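Local atomic coordinates of conjugal transfer protein-like C-terminal domain-containing protein (Enterococcus faecalis, PDB entry 4EC6), a protein that is of unknown function but, as a VirB8-like transfer protein of a conjugative plasmid, probably forms part of a type IV secretion system. Residues 88-92 with 93-97. Numbering follows the deposited sequence.
Sequences EKVDI and SDWKA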
loop_
_atom_site.group_PDB
_atom_site.type_symbol
_atom_site.label_atom_id
_atom_site.label_comp_id
_atom_site.label_asym_id
_atom_site.label_seq_id
_atom_site.Cartn_x
_atom_site.Cartn_y
_atom_site.Cartn_z
ATOM N N GLU A 88 17.363 6.639 -20.568
ATOM C CA GLU A 88 18.147 7.644 -21.287
ATOM C C GLU A 88 17.495 8.059 -22.592
ATOM O O GLU A 88 17.823 9.083 -23.133
ATOM C CB GLU A 88 19.530 7.124 -21.598
ATOM C CG GLU A 88 20.657 7.683 -20.739
ATOM C CD GLU A 88 22.068 7.573 -21.389
ATOM O OE1 GLU A 88 22.211 7.417 -22.651
ATOM O OE2 GLU A 88 23.066 7.692 -20.631
ATOM N N LYS A 89 16.590 7.258 -23.114
ATOM C CA LYS A 89 15.929 7.615 -24.358
ATOM C C LYS A 89 14.853 8.649 -24.167
ATOM O O LYS A 89 14.316 9.103 -25.130
ATOM C CB LYS A 89 15.293 6.396 -25.028
ATOM C CG LYS A 89 16.303 5.417 -25.595
ATOM C CD LYS A 89 15.562 4.229 -26.184
ATOM C CE LYS A 89 16.569 3.189 -26.671
ATOM N NZ LYS A 89 16.034 1.799 -26.561
ATOM N N VAL A 90 14.494 8.983 -22.936
ATOM C CA VAL A 90 13.517 10.022 -22.711
ATOM C C VAL A 90 14.261 11.333 -22.488
ATOM O O VAL A 90 15.284 11.330 -21.780
ATOM C CB VAL A 90 12.682 9.714 -21.458
ATOM C CG1 VAL A 90 11.797 10.904 -21.095
ATOM C CG2 VAL A 90 11.877 8.415 -21.660
ATOM N N ASP A 91 13.765 12.425 -23.091
ATOM C CA ASP A 91 14.378 13.743 -22.929
ATOM C C ASP A 91 13.860 14.300 -21.600
ATOM O O ASP A 91 12.683 14.597 -21.482
ATOM C CB ASP A 91 14.066 14.661 -24.146
ATOM C CG ASP A 91 14.556 16.177 -23.961
ATOM O OD1 ASP A 91 15.048 16.568 -22.901
ATOM O OD2 ASP A 91 14.426 17.009 -24.901
ATOM N N ILE A 92 14.729 14.367 -20.597
ATOM C CA ILE A 92 14.320 14.909 -19.293
ATOM C C ILE A 92 14.948 16.268 -19.061
ATOM O O ILE A 92 14.827 16.839 -17.978
ATOM C CB ILE A 92 14.624 13.998 -18.057
ATOM C CG1 ILE A 92 16.124 13.792 -17.889
ATOM C CG2 ILE A 92 13.891 12.669 -18.137
ATOM C CD1 ILE A 92 16.519 13.307 -16.503
ATOM N N SER A 93 15.611 16.800 -20.077
ATOM C CA SER A 93 16.291 18.123 -19.949
ATOM C C SER A 93 15.357 19.298 -19.536
ATOM O O SER A 93 15.797 20.237 -18.879
ATOM C CB SER A 93 17.003 18.472 -21.249
ATOM O OG SER A 93 16.026 18.682 -22.275
ATOM N N ASP A 94 14.077 19.233 -19.907
ATOM C CA ASP A 94 13.093 20.268 -19.490
ATOM C C ASP A 94 12.153 19.939 -18.277
ATOM O O ASP A 94 11.273 20.718 -17.970
ATOM C CB ASP A 94 12.281 20.793 -20.701
ATOM C CG ASP A 94 13.198 21.379 -21.812
ATOM O OD1 ASP A 94 13.004 21.051 -23.011
ATOM O OD2 ASP A 94 14.151 22.157 -21.501
ATOM N N TRP A 95 12.334 18.815 -17.587
ATOM C CA TRP A 95 11.456 18.489 -16.473
ATOM C C TRP A 95 11.849 19.366 -15.335
ATOM O O TRP A 95 13.011 19.428 -15.018
ATOM C CB TRP A 95 11.600 17.029 -16.072
ATOM C CG TRP A 95 11.098 16.037 -17.106
ATOM C CD1 TRP A 95 10.779 16.272 -18.441
ATOM C CD2 TRP A 95 10.888 14.609 -16.932
ATOM N NE1 TRP A 95 10.373 15.137 -19.039
ATOM C CE2 TRP A 95 10.420 14.110 -18.201
ATOM C CE3 TRP A 95 11.037 13.720 -15.874
ATOM C CZ2 TRP A 95 10.127 12.780 -18.401
ATOM C CZ3 TRP A 95 10.729 12.375 -16.089
ATOM C CH2 TRP A 95 10.294 11.923 -17.324
ATOM N N LYS A 96 10.892 20.040 -14.714
ATOM C CA LYS A 96 11.144 20.788 -13.485
ATOM C C LYS A 96 10.234 20.298 -12.366
ATOM O O LYS A 96 9.225 19.620 -12.615
ATOM C CB LYS A 96 10.888 22.281 -13.705
ATOM C CG LYS A 96 11.838 22.962 -14.669
ATOM C CD LYS A 96 11.162 24.178 -15.297
ATOM C CE LYS A 96 11.744 24.460 -16.692
ATOM N NZ LYS A 96 10.881 25.320 -17.571
ATOM N N ALA A 97 10.574 20.675 -11.132
ATOM C CA ALA A 97 9.711 20.416 -9.988
ATOM C C ALA A 97 8.355 20.956 -10.372
ATOM O O ALA A 97 8.270 21.994 -11.007
ATOM C CB ALA A 97 10.241 21.102 -8.746
HETATM O O HOH W 1 12.366 17.302 -21.282
#
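Ile92 and Trp95 meet in a local contact round a type I beta turn, in the loop between helix 75-82 and strand 101-112 of this NTF2-like, VirB8-like C-terminal domain. Trp95 N donates to Ile92 O at 3.2 Å, with a nearly straight N-H...O angle of 169°, and this bond closes the turn. The indole folds back toward Val90 and Ile92, with Trp95 CG beside its own backbone N (chi1 -67°). Ile92 CG2 sits over one face of the ring in a CH-pi contact. It lies 3.5 Å from the centroid of the Trp95 six-membered ring, straight above it. Val90 adds an apolar touch, CG1 to Trp95 CZ2 at 3.7 Å, and the two side chains cross at about a right angle. Beyond this stretch, Ile92 packs on Leu82 of helix 75-82, and Trp95 touches Tyr78 of the same helix and Pro153 of strand 147-157. Gln79 NE2 of that helix donates a hydrogen bond to Trp95 O. The turn is thus joined to both the helix and the sheet. Its exposed side is polar. Water 1 bridges the backbone, giving a hydrogen bond to Asp91 O and accepting one from Asp94 N. With CG anti to the backbone N (chi1 173°), the Asp91 carboxylate turns toward Ser93 and accepts its amide in an Asx turn: Ser93 N donates to Asp91 OD1 at 2.9 Å, nearly along the carboxylate C-O axis.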